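Local coordinates for protein mitochondrial import inner membrane translocase subunit TIM21 (Saccharomyces cerevisiae, PDB 2CIU) that helps mitochondrial preproteins cross the inner membrane as a TIM23-complex subunit, its intermembrane-space domain keeping the TOM and TIM23 translocases in close contact, at residues Arg13-Val18 / Phe76-Lys81; Ile103-Asp108 / Tyr115-Pro120. One frame throughout, in Å; residues are numbered along the deposited sequence.

Contact 1: residues Arg13-Val18 / Phe76-Lys81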
loop_
_atom_site.group_PDB
_atom_site.type_symbol
_atom_site.label_atom_id
_atom_site.label_comp_id
_atom_site.label_asym_id
_atom_site.label_seq_id
_atom_site.Cartn_x
_atom_site.Cartn_y
_atom_site.Cartn_z
ATOM N N ARG A 13 -6.430 6.880 1.982
ATOM C CA ARG A 13 -7.320 6.009 1.257
ATOM C C ARG A 13 -6.743 4.595 1.145
ATOM O O ARG A 13 -7.429 3.596 1.377
ATOM C CB ARG A 13 -7.540 6.624 -0.124
ATOM C CG ARG A 13 -8.369 5.832 -1.075
ATOM C CD ARG A 13 -8.449 6.661 -2.336
ATOM N NE ARG A 13 -9.020 5.936 -3.452
ATOM C CZ ARG A 13 -8.913 6.346 -4.708
ATOM N NH1 ARG A 13 -8.256 7.470 -4.980
ATOM N NH2 ARG A 13 -9.454 5.632 -5.681
ATOM N N ALA A 14 -5.461 4.520 0.799
ATOM C CA ALA A 14 -4.796 3.242 0.635
ATOM C C ALA A 14 -4.614 2.457 1.930
ATOM O O ALA A 14 -4.910 1.270 1.982
ATOM C CB ALA A 14 -3.444 3.456 -0.047
ATOM N N VAL A 15 -4.138 3.122 2.976
ATOM C CA VAL A 15 -3.912 2.425 4.231
ATOM C C VAL A 15 -5.242 1.966 4.823
ATOM O O VAL A 15 -5.312 0.928 5.486
ATOM C CB VAL A 15 -3.122 3.315 5.232
ATOM C CG1 VAL A 15 -4.010 4.436 5.775
ATOM C CG2 VAL A 15 -2.564 2.457 6.347
ATOM N N SER A 16 -6.304 2.720 4.562
ATOM C CA SER A 16 -7.608 2.327 5.077
ATOM C C SER A 16 -8.078 1.038 4.419
ATOM O O SER A 16 -8.662 0.175 5.074
ATOM C CB SER A 16 -8.621 3.449 4.867
ATOM O OG SER A 16 -8.272 4.562 5.670
ATOM N N MET A 17 -7.811 0.890 3.122
ATOM C CA MET A 17 -8.190 -0.324 2.407
ATOM C C MET A 17 -7.441 -1.535 2.948
ATOM O O MET A 17 -8.001 -2.616 3.107
ATOM C CB MET A 17 -7.851 -0.201 0.928
ATOM C CG MET A 17 -8.635 0.819 0.162
ATOM S SD MET A 17 -7.936 0.894 -1.499
ATOM C CE MET A 17 -8.105 -0.783 -1.965
ATOM N N VAL A 18 -6.151 -1.354 3.196
ATOM C CA VAL A 18 -5.313 -2.424 3.702
ATOM C C VAL A 18 -5.761 -2.892 5.079
ATOM O O VAL A 18 -5.893 -4.086 5.334
ATOM C CB VAL A 18 -3.850 -1.952 3.784
ATOM C CG1 VAL A 18 -2.970 -3.047 4.383
ATOM C CG2 VAL A 18 -3.372 -1.544 2.397
ATOM N N PHE A 76 4.489 2.294 1.396
ATOM C CA PHE A 76 4.409 2.562 2.827
ATOM C C PHE A 76 4.279 1.236 3.556
ATOM O O PHE A 76 4.171 0.185 2.932
ATOM C CB PHE A 76 3.238 3.515 3.160
ATOM C CG PHE A 76 1.879 2.978 2.820
ATOM C CD1 PHE A 76 1.174 2.180 3.726
ATOM C CD2 PHE A 76 1.287 3.287 1.600
ATOM C CE1 PHE A 76 -0.099 1.707 3.413
ATOM C CE2 PHE A 76 0.018 2.818 1.282
ATOM C CZ PHE A 76 -0.682 2.027 2.189
ATOM N N HIS A 77 4.315 1.269 4.881
ATOM C CA HIS A 77 4.217 0.040 5.632
ATOM C C HIS A 77 3.051 0.056 6.583
ATOM O O HIS A 77 2.584 1.119 6.973
ATOM C CB HIS A 77 5.471 -0.191 6.479
ATOM C CG HIS A 77 6.711 -0.449 5.681
ATOM N ND1 HIS A 77 7.548 0.557 5.249
ATOM C CD2 HIS A 77 7.263 -1.608 5.253
ATOM C CE1 HIS A 77 8.566 0.025 4.591
ATOM N NE2 HIS A 77 8.417 -1.286 4.583
ATOM N N VAL A 78 2.605 -1.145 6.941
ATOM C CA VAL A 78 1.541 -1.338 7.921
ATOM C C VAL A 78 2.140 -2.383 8.851
ATOM O O VAL A 78 2.593 -3.446 8.414
ATOM C CB VAL A 78 0.229 -1.844 7.288
ATOM C CG1 VAL A 78 -0.791 -2.156 8.392
ATOM C CG2 VAL A 78 -0.342 -0.772 6.352
ATOM N N GLU A 79 2.157 -2.068 10.141
ATOM C CA GLU A 79 2.772 -2.939 11.126
ATOM C C GLU A 79 1.850 -3.425 12.233
ATOM O O GLU A 79 1.107 -2.634 12.810
ATOM C CB GLU A 79 3.952 -2.205 11.774
ATOM C CG GLU A 79 4.619 -2.997 12.900
ATOM C CD GLU A 79 5.733 -2.249 13.605
ATOM O OE1 GLU A 79 6.263 -2.791 14.596
ATOM O OE2 GLU A 79 6.095 -1.129 13.188
ATOM N N SER A 80 1.902 -4.723 12.509
ATOM C CA SER A 80 1.131 -5.307 13.613
ATOM C C SER A 80 2.188 -5.665 14.649
ATOM O O SER A 80 3.381 -5.498 14.406
ATOM C CB SER A 80 0.401 -6.580 13.183
ATOM O OG SER A 80 1.322 -7.616 12.876
ATOM N N LYS A 81 1.764 -6.158 15.807
ATOM C CA LYS A 81 2.731 -6.539 16.832
ATOM C C LYS A 81 3.624 -7.704 16.376
ATOM O O LYS A 81 4.672 -7.963 16.971
ATOM C CB LYS A 81 2.001 -6.944 18.119
ATOM C CG LYS A 81 1.252 -5.808 18.793
ATOM C CD LYS A 81 0.351 -6.345 19.900
ATOM C CE LYS A 81 -0.568 -5.260 20.439
ATOM N NZ LYS A 81 -1.639 -5.838 21.299
#
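V15 and V78 mark the nearest approach of the two backbones, CA to CA 7.6 Å, where helix 13-18 runs over strand 76-79 in broadly the same direction, axes 9.9 Å apart and inclined by 34°. No hydrogen bond links the segments; apolar side chains carry the contact. F76 gives the contact its largest side chain: CG sits between the backbone N and the carbonyl carbon (chi1 62°), and the far end of the ring meets the helix. The methyl of A14 lies at the ring edge, near its plane, with CB 3.8 Å from F76 CE2. V15 comes in obliquely, its CB 3.9 Å from F76 CE1 and its backbone N 3.7 Å from F76 CZ. One methyl of V78 serves two valines a helical turn apart: its CG2 is 3.9 Å from V15 CG2 and 4.0 Å from V18 CG1. F11, earlier on the same helix, packs edge-to-face with F76. With a leucine here the ring is gone, which would probably leave F11 without its edge-to-face partner and open a gap beside A14 and V15. Strand 70-79 bonds to strands 41-48 and 84-92, so this is helix 6-20 packed on a curved antiparallel sheet, an alpha-plus-beta layering consistent with the NTF2-like clan of the TIM21 family.

Contact 2: residues Ile103-Asp108 / Tyr115-Pro120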
loop_
_atom_site.group_PDB
_atom_site.type_symbol
_atom_site.label_atom_id
_atom_site.label_comp_id
_atom_site.label_asym_id
_atom_site.label_seq_id
_atom_site.Cartn_x
_atom_site.Cartn_y
_atom_site.Cartn_z
ATOM N N ILE A 103 -4.411 1.961 -9.926
ATOM C CA ILE A 103 -4.043 1.087 -11.032
ATOM C C ILE A 103 -3.513 -0.275 -10.584
ATOM O O ILE A 103 -3.796 -1.303 -11.205
ATOM C CB ILE A 103 -2.952 1.769 -11.895
ATOM C CG1 ILE A 103 -3.490 3.072 -12.482
ATOM C CG2 ILE A 103 -2.480 0.821 -12.998
ATOM C CD1 ILE A 103 -2.448 3.873 -13.233
ATOM N N ASN A 104 -2.756 -0.282 -9.497
ATOM C CA ASN A 104 -2.146 -1.505 -9.007
ATOM C C ASN A 104 -1.893 -1.301 -7.521
ATOM O O ASN A 104 -1.480 -0.230 -7.114
ATOM C CB ASN A 104 -0.806 -1.712 -9.742
ATOM C CG ASN A 104 -0.068 -2.969 -9.311
ATOM O OD1 ASN A 104 1.166 -3.037 -9.399
ATOM N ND2 ASN A 104 -0.809 -3.970 -8.858
ATOM N N MET A 105 -2.170 -2.315 -6.713
ATOM C CA MET A 105 -1.906 -2.201 -5.289
ATOM C C MET A 105 -1.683 -3.583 -4.701
ATOM O O MET A 105 -2.515 -4.478 -4.849
ATOM C CB MET A 105 -3.061 -1.491 -4.583
ATOM C CG MET A 105 -2.782 -1.275 -3.105
ATOM S SD MET A 105 -4.174 -0.457 -2.276
ATOM C CE MET A 105 -3.321 0.225 -0.914
ATOM N N TYR A 106 -0.527 -3.784 -4.074
ATOM C CA TYR A 106 -0.259 -5.076 -3.482
ATOM C C TYR A 106 0.442 -4.919 -2.149
ATOM O O TYR A 106 0.949 -3.844 -1.805
ATOM C CB TYR A 106 0.538 -5.979 -4.445
ATOM C CG TYR A 106 1.944 -5.516 -4.783
ATOM C CD1 TYR A 106 3.004 -5.705 -3.890
ATOM C CD2 TYR A 106 2.209 -4.890 -6.001
ATOM C CE1 TYR A 106 4.300 -5.279 -4.204
ATOM C CE2 TYR A 106 3.493 -4.461 -6.325
ATOM C CZ TYR A 106 4.529 -4.653 -5.431
ATOM O OH TYR A 106 5.786 -4.190 -5.745
ATOM N N VAL A 107 0.440 -6.004 -1.390
ATOM C CA VAL A 107 1.029 -6.011 -0.070
ATOM C C VAL A 107 1.954 -7.183 0.080
ATOM O O VAL A 107 1.569 -8.317 -0.200
ATOM C CB VAL A 107 -0.065 -6.124 1.012
ATOM C CG1 VAL A 107 0.572 -6.095 2.388
ATOM C CG2 VAL A 107 -1.071 -5.009 0.836
ATOM N N ASP A 108 3.175 -6.899 0.517
ATOM C CA ASP A 108 4.176 -7.932 0.729
ATOM C C ASP A 108 4.447 -8.122 2.217
ATOM O O ASP A 108 4.947 -7.208 2.870
ATOM C CB ASP A 108 5.512 -7.555 0.072
ATOM C CG ASP A 108 5.506 -7.723 -1.444
ATOM O OD1 ASP A 108 4.687 -8.499 -1.973
ATOM O OD2 ASP A 108 6.359 -7.080 -2.099
ATOM N N TYR A 115 0.146 -10.236 -2.009
ATOM C CA TYR A 115 -1.300 -10.126 -2.063
ATOM C C TYR A 115 -1.776 -8.888 -2.807
ATOM O O TYR A 115 -1.490 -7.762 -2.404
ATOM C CB TYR A 115 -1.856 -10.108 -0.634
ATOM C CG TYR A 115 -3.343 -10.294 -0.553
ATOM C CD1 TYR A 115 -3.887 -11.534 -0.221
ATOM C CD2 TYR A 115 -4.210 -9.242 -0.829
ATOM C CE1 TYR A 115 -5.265 -11.717 -0.170
ATOM C CE2 TYR A 115 -5.588 -9.414 -0.775
ATOM C CZ TYR A 115 -6.105 -10.651 -0.447
ATOM O OH TYR A 115 -7.470 -10.812 -0.405
ATOM N N TYR A 116 -2.509 -9.089 -3.896
ATOM C CA TYR A 116 -3.013 -7.957 -4.660
ATOM C C TYR A 116 -4.390 -7.488 -4.215
ATOM O O TYR A 116 -5.357 -8.250 -4.237
ATOM C CB TYR A 116 -3.067 -8.303 -6.156
ATOM C CG TYR A 116 -1.723 -8.221 -6.840
ATOM C CD1 TYR A 116 -1.354 -7.071 -7.537
ATOM C CD2 TYR A 116 -0.803 -9.265 -6.748
ATOM C CE1 TYR A 116 -0.095 -6.960 -8.126
ATOM C CE2 TYR A 116 0.463 -9.166 -7.337
ATOM C CZ TYR A 116 0.805 -8.007 -8.019
ATOM O OH TYR A 116 2.061 -7.879 -8.568
ATOM N N LEU A 117 -4.469 -6.237 -3.789
ATOM C CA LEU A 117 -5.739 -5.640 -3.406
ATOM C C LEU A 117 -6.382 -5.129 -4.685
ATOM O O LEU A 117 -7.598 -5.166 -4.848
ATOM C CB LEU A 117 -5.532 -4.480 -2.432
ATOM C CG LEU A 117 -5.156 -4.875 -1.002
ATOM C CD1 LEU A 117 -4.866 -3.620 -0.180
ATOM C CD2 LEU A 117 -6.289 -5.675 -0.380
ATOM N N ILE A 118 -5.549 -4.640 -5.597
ATOM C CA ILE A 118 -6.038 -4.137 -6.868
ATOM C C ILE A 118 -5.140 -4.701 -7.949
ATOM O O ILE A 118 -3.951 -4.386 -8.007
ATOM C CB ILE A 118 -6.019 -2.595 -6.902
ATOM C CG1 ILE A 118 -7.001 -2.069 -5.849
ATOM C CG2 ILE A 118 -6.385 -2.088 -8.297
ATOM C CD1 ILE A 118 -7.051 -0.578 -5.715
ATOM N N LYS A 119 -5.707 -5.573 -8.776
ATOM C CA LYS A 119 -4.954 -6.180 -9.864
ATOM C C LYS A 119 -5.085 -5.305 -11.093
ATOM O O LYS A 119 -6.187 -4.910 -11.476
ATOM C CB LYS A 119 -5.476 -7.586 -10.163
ATOM C CG LYS A 119 -5.045 -8.624 -9.144
ATOM C CD LYS A 119 -5.569 -9.998 -9.516
ATOM C CE LYS A 119 -5.104 -11.051 -8.528
ATOM N NZ LYS A 119 -5.584 -12.412 -8.904
ATOM N N PRO A 120 -3.952 -4.993 -11.734
ATOM C CA PRO A 120 -3.949 -4.147 -12.928
ATOM C C PRO A 120 -4.802 -4.695 -14.066
ATOM O O PRO A 120 -5.001 -5.910 -14.185
ATOM C CB PRO A 120 -2.469 -4.086 -13.303
ATOM C CG PRO A 120 -1.770 -4.288 -11.998
ATOM C CD PRO A 120 -2.581 -5.390 -11.375
HETATM O O HOH W 1 2.888 -5.600 -9.797
#
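The carbonyl of M105 is gripped twice from segment 115-120, by L117 N at 2.8 Å and by I118 N at 3.1 Å. The two donors differ: I118 N lies in the carbonyl plane on a lone pair, its N-H nearly straight at 175°, whereas L117 N is tilted from that plane. L117 and I118 thus both face M105, a classic beta bulge in antiparallel pairing. Toward the hairpin turn, V107 and Y115 form a regular hydrogen-bonded pair. I118 O also takes two donors: one is M105 N. The other is N104 ND2, which approaches I118 O nearly end-on at 3.3 Å. With CG of N104 anti to the backbone N (chi1 180°), the amide spans toward segment 115-120, almost coplanar with the Y116 ring and at its edge, while P120 CG packs 3.4 Å from N104 CG. A water closes this polar corner, bonded to N104 OD1 at 3.1 Å and to Y116 OH at 2.7 Å. One face of the Y116 ring receives Y106 CB, a CH-pi contact 3.8 Å from the ring centroid; the two tyrosine rings themselves meet obliquely. On the other side of the sheet M105 SD touches L117 CD1. Further out, H88 and R114 pack on the Y106 ring, and Y115 OH bonds to D23. Strand 101-108 is thus held between strand 84-92 and segment 115-120, with M105, L117 and I118 turned to helix 6-20 and V107 and Y115 to helix 22-27.

Contacts 1 and 2 have centres about 13 Å apart and meet beneath helix 6-20, which rests on two parts of the same sheet. M105 bridges them: its CE lies only 3.3 Å from A14 CB, a tight approach, and 3.8 Å from V18 CG2. V18 in turn reaches L117, CG2 to CD1 3.6 Å, and M17 CE lies 3.9 Å from I118 CD1. Thus A14, which packs on F76, and V18, which packs on V78, in contact 1 also meet the bulged hairpin of contact 2. Strand 84-92 joins the two beneath the helix, pairing with 70-79 and with 101-108. Both contacts lie within the intermembrane-space domain and pack helix 6-20 on its sheet.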